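Local coordinates for protein glycosyl hydrolase BlGH5_18 (Bifidobacterium longum subsp. infantis, PDB 7LQX) that probably hydrolyses glycosidic bonds in N-glycan breakdown, as a family 5, subfamily 18 glycoside hydrolase of an infant-gut bacterium, at residues F66-P70 with F106-L110; D100-F106 with R156-N162; N237-Y243 with Y436-V440. All blocks are in the same frame, centred on the assembly; numbering follows the deposited sequence. Where two conformers were deposited one is given.

Interaction 1 of 3, residues F66-P70 with F106-L110; sequences FPVWP and FQGHL
F66 meets Q107 with the edge of its ring: the amide carbon CD lies near the ring plane, and the two flat groups stand 89° apart. Its CD1 also reaches the methyl CD2 of L110. At P67 the backbone O accepts from Q107 NE2 at 2.9 Å, in the carbonyl plane. The bend at chi2 (66°) turns the glutamine amide back to this oxygen, and the same NE2 also serves D104 O. Water 1, 2.8 Å from Q107 N, adds a weak bond to P67 O. V68, the N-cap of helix 69-72, offers its CA hydrogen to Q107 O. That oxygen takes its main bond from W69 N, 2.8 Å away and nearly straight at 170°. The indole of W69 receives the edge of F106 on one face, a T-shaped pair with CD1 of F106 3.4 Å from CE2 of W69, while its NE1 bonds Q73. A leucine here would probably leave the F106 edge without an aromatic face and Q73 OE1 without its indole N-H. Backbone and amide groups of Q107 thus tie together the loops after barrel strands 62-65 and 100-104, with polar atoms paired inside a buried aromatic setting.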
# COMPACT_ATOMS: atom_id res chain seq x y z
N PHE A 66 -13.58 7.52 -7.94
CA PHE A 66 -12.54 7.31 -6.95
C PHE A 66 -11.28 6.67 -7.52
O PHE A 66 -11.15 5.44 -7.51
CB PHE A 66 -13.07 6.41 -5.83
CG PHE A 66 -14.33 6.90 -5.19
CD1 PHE A 66 -14.27 7.72 -4.08
CD2 PHE A 66 -15.57 6.55 -5.69
CE1 PHE A 66 -15.42 8.18 -3.48
CE2 PHE A 66 -16.73 7.01 -5.09
CZ PHE A 66 -16.65 7.82 -3.98
N PRO A 67 -10.30 7.46 -7.95
CA PRO A 67 -8.96 6.92 -8.20
C PRO A 67 -8.31 6.50 -6.89
O PRO A 67 -8.76 6.85 -5.79
CB PRO A 67 -8.21 8.09 -8.84
CG PRO A 67 -8.91 9.30 -8.33
CD PRO A 67 -10.36 8.92 -8.19
N VAL A 68 -7.24 5.71 -7.00
CA VAL A 68 -6.55 5.13 -5.85
C VAL A 68 -5.14 5.70 -5.75
O VAL A 68 -4.38 5.69 -6.72
CB VAL A 68 -6.56 3.59 -5.93
CG1 VAL A 68 -5.66 2.96 -4.88
CG2 VAL A 68 -7.99 3.10 -5.78
N TRP A 69 -4.80 6.21 -4.56
CA TRP A 69 -3.64 7.07 -4.40
C TRP A 69 -2.32 6.38 -4.69
O TRP A 69 -1.48 6.97 -5.39
CB TRP A 69 -3.67 7.66 -2.98
CG TRP A 69 -2.72 8.76 -2.69
CD1 TRP A 69 -1.88 9.40 -3.57
CD2 TRP A 69 -2.49 9.35 -1.42
NE1 TRP A 69 -1.16 10.37 -2.90
CE2 TRP A 69 -1.52 10.36 -1.58
CE3 TRP A 69 -3.05 9.14 -0.15
CZ2 TRP A 69 -1.09 11.15 -0.51
CZ3 TRP A 69 -2.61 9.93 0.90
CH2 TRP A 69 -1.64 10.92 0.71
N PRO A 70 -2.06 5.16 -4.20
CA PRO A 70 -0.78 4.50 -4.52
C PRO A 70 -0.57 4.25 -6.00
O PRO A 70 0.57 3.99 -6.40
CB PRO A 70 -0.82 3.19 -3.72
CG PRO A 70 -2.22 3.07 -3.18
CD PRO A 70 -2.80 4.45 -3.14
N PHE A 106 -7.84 11.78 -3.15
CA PHE A 106 -6.97 10.93 -2.32
C PHE A 106 -7.75 9.81 -1.64
O PHE A 106 -8.36 10.03 -0.58
CB PHE A 106 -6.24 11.74 -1.24
CG PHE A 106 -5.32 12.80 -1.78
CD1 PHE A 106 -4.10 12.46 -2.33
CD2 PHE A 106 -5.68 14.14 -1.73
CE1 PHE A 106 -3.25 13.44 -2.82
CE2 PHE A 106 -4.83 15.12 -2.23
CZ PHE A 106 -3.63 14.77 -2.78
N GLN A 107 -7.69 8.61 -2.21
CA GLN A 107 -8.16 7.39 -1.56
C GLN A 107 -6.93 6.51 -1.38
O GLN A 107 -6.50 5.88 -2.35
CB GLN A 107 -9.23 6.67 -2.39
CG GLN A 107 -10.60 7.32 -2.32
CD GLN A 107 -10.63 8.69 -2.95
OE1 GLN A 107 -10.90 9.69 -2.29
NE2 GLN A 107 -10.35 8.75 -4.24
N GLY A 108 -6.36 6.44 -0.18
CA GLY A 108 -6.93 6.95 1.05
C GLY A 108 -7.67 5.85 1.76
O GLY A 108 -7.07 4.87 2.20
N HIS A 109 -9.00 5.95 1.82
CA HIS A 109 -9.80 4.97 2.53
C HIS A 109 -11.06 4.65 1.73
O HIS A 109 -11.81 5.56 1.36
CB HIS A 109 -10.23 5.47 3.91
CG HIS A 109 -10.94 4.44 4.71
ND1 HIS A 109 -10.26 3.41 5.34
CD2 HIS A 109 -12.25 4.21 4.92
CE1 HIS A 109 -11.13 2.63 5.94
NE2 HIS A 109 -12.35 3.08 5.70
N LEU A 110 -11.29 3.37 1.49
CA LEU A 110 -12.51 2.89 0.84
C LEU A 110 -12.98 1.59 1.47
O LEU A 110 -12.28 0.57 1.43
CB LEU A 110 -12.26 2.65 -0.65
CG LEU A 110 -12.01 3.90 -1.49
CD1 LEU A 110 -11.31 3.55 -2.79
CD2 LEU A 110 -13.32 4.61 -1.79
O HOH W 1 -6.60 8.44 -4.81

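Interaction 2 of 3, residues D100-F106 with R156-N162; sequences DAYVDVF and RGLTLGN. With EDO (1,2-ethanediol), chain D.
L160 O is gripped by two backbone N-H groups: F106 N at 2.9 Å and, weakly, V105 N, whose stronger bond goes to T159 O. This double hold closes the C-terminal ends of two neighbouring parallel strands, 100-104 and 155-159, the third and fourth of a (beta/alpha)8 barrel. Further back along the strands, T159 N bonds V103 O, V103 N bonds G157 O and R156 N bonds A101 O, almost straight (170°).

Y102, D104 and T159 share one sheet face, turned to the barrel interior, while V103 and L158 lie on the other, where V103 packs on helix 132-149. D104 and T159 run side by side and point the same way. Water 2 spans them, donating to D104 OD1 at 2.7 Å and lying the same distance from T159 OG1. D104 OD2 makes a salt bridge with R64, and T159 OG1 also bonds Q275, so these buried polar ends are well supplied with partners.

At the other end, R156 lays CB over the face of the Y102 ring, 3.7 Å from its centroid. Bends at chi2 (-83°) and chi3 (69°) bring NH1 round to D100 OD1 at 3.0 Å, which it meets from above the carboxylate plane; NH1 also bonds P153 O. R156 was modelled in two conformers, so this salt bridge may be only part-time; D100 OD2 pairs with R25. Back at the barrel mouth, N162 ND2 donates to O1 of a bound 1,2-ethanediol, 2.9 Å away.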
# COMPACT_ATOMS: atom_id res chain seq x y z
N ASP A 100 -22.57 14.33 -15.49
CA ASP A 100 -21.46 15.04 -14.88
C ASP A 100 -20.64 14.09 -14.01
O ASP A 100 -21.11 13.02 -13.61
CB ASP A 100 -21.97 16.19 -14.03
CG ASP A 100 -22.65 17.25 -14.86
OD1 ASP A 100 -22.06 17.67 -15.86
OD2 ASP A 100 -23.79 17.63 -14.52
N ALA A 101 -19.40 14.47 -13.74
CA ALA A 101 -18.53 13.68 -12.89
C ALA A 101 -17.88 14.56 -11.84
O ALA A 101 -17.43 15.67 -12.14
CB ALA A 101 -17.46 12.96 -13.71
N TYR A 102 -17.89 14.08 -10.60
CA TYR A 102 -17.16 14.64 -9.47
C TYR A 102 -16.10 13.63 -9.06
O TYR A 102 -16.37 12.42 -9.03
CB TYR A 102 -18.14 14.90 -8.31
CG TYR A 102 -19.17 15.95 -8.65
CD1 TYR A 102 -20.29 15.62 -9.39
CD2 TYR A 102 -19.00 17.27 -8.27
CE1 TYR A 102 -21.22 16.58 -9.74
CE2 TYR A 102 -19.93 18.24 -8.61
CZ TYR A 102 -21.04 17.89 -9.34
OH TYR A 102 -21.97 18.85 -9.70
N VAL A 103 -14.88 14.09 -8.80
CA VAL A 103 -13.75 13.19 -8.55
C VAL A 103 -13.21 13.44 -7.15
O VAL A 103 -13.00 14.59 -6.76
CB VAL A 103 -12.64 13.41 -9.60
CG1 VAL A 103 -11.43 12.53 -9.31
CG2 VAL A 103 -13.15 13.16 -10.99
N ASP A 104 -12.96 12.37 -6.40
CA ASP A 104 -12.27 12.46 -5.11
C ASP A 104 -10.79 12.17 -5.35
O ASP A 104 -10.46 11.14 -5.96
CB ASP A 104 -12.80 11.43 -4.12
CG ASP A 104 -14.07 11.86 -3.42
OD1 ASP A 104 -15.02 12.29 -4.09
OD2 ASP A 104 -14.12 11.72 -2.18
N VAL A 105 -9.90 13.02 -4.83
CA VAL A 105 -8.50 12.92 -5.24
C VAL A 105 -7.75 11.81 -4.49
O VAL A 105 -7.06 11.01 -5.12
CB VAL A 105 -7.75 14.26 -5.12
CG1 VAL A 105 -6.28 14.08 -5.54
CG2 VAL A 105 -8.41 15.32 -5.98
N PHE A 106 -7.84 11.78 -3.15
CA PHE A 106 -6.97 10.93 -2.32
C PHE A 106 -7.75 9.81 -1.64
O PHE A 106 -8.36 10.03 -0.58
CB PHE A 106 -6.24 11.74 -1.24
CG PHE A 106 -5.32 12.80 -1.78
CD1 PHE A 106 -4.10 12.46 -2.33
CD2 PHE A 106 -5.68 14.14 -1.73
CE1 PHE A 106 -3.25 13.44 -2.82
CE2 PHE A 106 -4.83 15.12 -2.23
CZ PHE A 106 -3.63 14.77 -2.78
N ARG A 156 -17.08 18.43 -13.04
CA ARG A 156 -17.66 19.52 -12.27
C ARG A 156 -16.80 19.97 -11.10
O ARG A 156 -16.96 21.11 -10.64
CB ARG A 156 -19.05 19.12 -11.75
CG ARG A 156 -20.09 18.88 -12.85
CD ARG A 156 -20.75 20.16 -13.34
NE ARG A 156 -19.85 21.03 -14.11
CZ ARG A 156 -19.44 20.78 -15.35
NH1 ARG A 156 -19.85 19.68 -15.97
NH2 ARG A 156 -18.63 21.63 -15.96
N GLY A 157 -15.91 19.14 -10.62
CA GLY A 157 -15.09 19.52 -9.48
C GLY A 157 -14.61 18.33 -8.70
O GLY A 157 -14.84 17.17 -9.06
N LEU A 158 -13.95 18.62 -7.59
CA LEU A 158 -13.30 17.55 -6.85
C LEU A 158 -13.49 17.73 -5.35
O LEU A 158 -13.65 18.84 -4.84
CB LEU A 158 -11.81 17.45 -7.21
CG LEU A 158 -10.94 18.68 -6.94
CD1 LEU A 158 -10.56 18.76 -5.47
CD2 LEU A 158 -9.69 18.65 -7.82
N THR A 159 -13.47 16.58 -4.68
CA THR A 159 -13.41 16.49 -3.23
C THR A 159 -11.99 16.04 -2.92
O THR A 159 -11.43 15.19 -3.62
CB THR A 159 -14.40 15.43 -2.76
OG1 THR A 159 -15.71 15.78 -3.21
CG2 THR A 159 -14.44 15.32 -1.25
N LEU A 160 -11.39 16.61 -1.87
CA LEU A 160 -9.98 16.29 -1.62
C LEU A 160 -9.76 14.79 -1.46
O LEU A 160 -8.77 14.25 -1.96
CB LEU A 160 -9.47 17.05 -0.39
CG LEU A 160 -9.52 18.56 -0.51
CD1 LEU A 160 -8.94 19.20 0.75
CD2 LEU A 160 -8.79 19.08 -1.73
N GLY A 161 -10.66 14.10 -0.78
CA GLY A 161 -10.56 12.65 -0.65
C GLY A 161 -11.66 12.14 0.26
O GLY A 161 -12.22 12.88 1.07
N ASN A 162 -11.94 10.85 0.13
CA ASN A 162 -13.07 10.29 0.85
C ASN A 162 -12.74 10.13 2.33
O ASN A 162 -11.86 9.36 2.70
CB ASN A 162 -13.39 8.92 0.26
CG ASN A 162 -14.59 8.30 0.89
OD1 ASN A 162 -15.65 8.90 0.92
ND2 ASN A 162 -14.43 7.10 1.42
C1 EDO D . -17.68 5.01 1.60
O1 EDO D . -17.16 6.29 1.97
C2 EDO D . -16.52 4.14 1.13
O2 EDO D . -15.57 4.04 2.19
O HOH W 2 -15.96 14.34 -5.53
O HOH W 3 -9.93 8.49 1.10

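Interaction 3 of 3, residues N237-Y243 with Y436-V440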
# COMPACT_ATOMS: atom_id res chain seq x y z
N ASN A 237 -24.32 3.45 12.26
CA ASN A 237 -23.57 4.18 13.26
C ASN A 237 -24.22 4.18 14.64
O ASN A 237 -23.86 5.02 15.48
CB ASN A 237 -23.38 5.63 12.81
CG ASN A 237 -24.69 6.41 12.77
OD1 ASN A 237 -25.76 5.90 13.09
ND2 ASN A 237 -24.59 7.67 12.37
N GLY A 238 -25.16 3.28 14.89
CA GLY A 238 -25.89 3.24 16.13
C GLY A 238 -27.34 3.65 16.00
O GLY A 238 -28.14 3.38 16.90
N THR A 239 -27.70 4.32 14.90
CA THR A 239 -29.06 4.79 14.75
C THR A 239 -30.03 3.62 14.55
O THR A 239 -31.03 3.51 15.27
CB THR A 239 -29.15 5.78 13.59
OG1 THR A 239 -28.27 6.88 13.84
CG2 THR A 239 -30.55 6.29 13.45
N ALA A 240 -29.74 2.74 13.60
CA ALA A 240 -30.61 1.58 13.41
C ALA A 240 -30.59 0.69 14.64
O ALA A 240 -31.63 0.17 15.06
CB ALA A 240 -30.19 0.80 12.17
N GLN A 241 -29.42 0.50 15.24
CA GLN A 241 -29.32 -0.40 16.39
C GLN A 241 -30.08 0.15 17.59
O GLN A 241 -30.78 -0.60 18.29
CB GLN A 241 -27.86 -0.62 16.76
CG GLN A 241 -27.02 -1.26 15.66
CD GLN A 241 -26.24 -0.25 14.84
OE1 GLN A 241 -26.74 0.81 14.49
NE2 GLN A 241 -25.00 -0.59 14.54
N GLY A 242 -29.94 1.45 17.86
CA GLY A 242 -30.51 2.01 19.07
C GLY A 242 -31.98 2.31 18.97
O GLY A 242 -32.71 2.19 19.97
N TYR A 243 -32.46 2.72 17.79
CA TYR A 243 -33.86 3.08 17.60
C TYR A 243 -34.66 2.04 16.83
O TYR A 243 -35.89 2.04 16.95
CB TYR A 243 -33.98 4.44 16.90
CG TYR A 243 -33.27 5.51 17.67
CD1 TYR A 243 -33.86 6.08 18.79
CD2 TYR A 243 -32.00 5.92 17.31
CE1 TYR A 243 -33.21 7.04 19.52
CE2 TYR A 243 -31.35 6.89 18.04
CZ TYR A 243 -31.96 7.43 19.14
OH TYR A 243 -31.28 8.39 19.85
N TYR A 436 -25.61 5.42 21.66
CA TYR A 436 -25.70 4.36 20.66
C TYR A 436 -24.57 4.42 19.63
O TYR A 436 -24.27 3.41 19.00
CB TYR A 436 -27.03 4.42 19.92
CG TYR A 436 -28.25 4.34 20.81
CD1 TYR A 436 -28.32 3.41 21.85
CD2 TYR A 436 -29.33 5.19 20.62
CE1 TYR A 436 -29.44 3.34 22.67
CE2 TYR A 436 -30.45 5.13 21.43
CZ TYR A 436 -30.50 4.21 22.45
OH TYR A 436 -31.62 4.17 23.24
N TYR A 437 -23.97 5.59 19.44
CA TYR A 437 -22.81 5.70 18.56
C TYR A 437 -21.62 5.01 19.19
O TYR A 437 -20.92 4.23 18.54
CB TYR A 437 -22.51 7.18 18.41
CG TYR A 437 -21.51 7.60 17.37
CD1 TYR A 437 -21.77 7.45 16.02
CD2 TYR A 437 -20.35 8.26 17.75
CE1 TYR A 437 -20.88 7.89 15.07
CE2 TYR A 437 -19.46 8.72 16.81
CZ TYR A 437 -19.73 8.54 15.47
OH TYR A 437 -18.84 9.01 14.53
N THR A 438 -21.38 5.31 20.47
CA THR A 438 -20.23 4.77 21.18
C THR A 438 -20.36 3.28 21.40
O THR A 438 -19.35 2.56 21.40
CB THR A 438 -20.10 5.51 22.51
OG1 THR A 438 -21.29 5.30 23.28
CG2 THR A 438 -19.93 7.00 22.28
N ALA A 439 -21.59 2.79 21.58
CA ALA A 439 -21.80 1.36 21.71
C ALA A 439 -21.40 0.62 20.44
O ALA A 439 -21.03 -0.56 20.49
CB ALA A 439 -23.27 1.07 22.04
N VAL A 440 -21.46 1.29 19.29
CA VAL A 440 -21.04 0.69 18.03
C VAL A 440 -19.53 0.47 18.04
O VAL A 440 -19.06 -0.64 17.81
CB VAL A 440 -21.47 1.55 16.83
CG1 VAL A 440 -20.70 1.12 15.58
CG2 VAL A 440 -22.95 1.41 16.60
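Y436 and Y243 form a T-shaped pair, planes at 87° and centroids 5.1 Å apart. The edge of Y436 enters over the face of Y243, where Y436 CE2 comes within 3.6 Å of Y243 CZ, offset toward the rim. The face of Y436 is used as well: G242 CA sits squarely over its centre, 3.6 Å from the centroid and 8° off the normal, a CH-pi contact. Beyond the rings, Y243 OH bonds E391.

The two elements brought together are helix 239-243, in the loop after the sixth barrel strand, 229-233, and the weakly bonded helix 435-439 at the end of the modelled chain. An Asx turn leads into the first, just ahead of its N-cap G238. Because chi1 of N237 is 68°, its CG stands between the backbone N and the carbonyl carbon, and OD1 swings round to accept from T239 N and, at 2.8 Å, from T239 OG1.

No hydrogen bond crosses between the segments. Instead, N237 O lies at the edge of the Y437 ring, 3.3 Å from CD1, and takes a CA-H...O contact from Y437. G238 CA returns one to Y436 O, at a spot where a CB would clash. Y437 OH and N237 ND2 both turn to D207, one to each carboxylate oxygen. V440 presses its CG2 methyl against G238 N at 3.4 Å, and the side chain of Q241, whose NE2 lies near the same methyl, crosses V440 at about a right angle.

Interactions 1 and 2 share F106 and have centres about 11 Å apart. N162 joins them further: its N lies 2.9 Å from Q107 OE1 and its ND2 3.0 Å from H109 O, both probable hydrogen bonds. The 1,2-ethanediol on N162, probably from the crystallisation liquor, also bonds E276 and S111 N; the L110 side chain lies about 4 Å from a bound ethanediol. This is the barrel mouth, where clan GH-A enzymes carry catalytic carboxylates at the C-terminal ends of strands four and seven, consistent with an active-site pocket. Interaction 3 stands apart, its centre about 28 Å from that of interaction 1 and 30 Å from that of interaction 2, nearest atoms about 12 and 14 Å away.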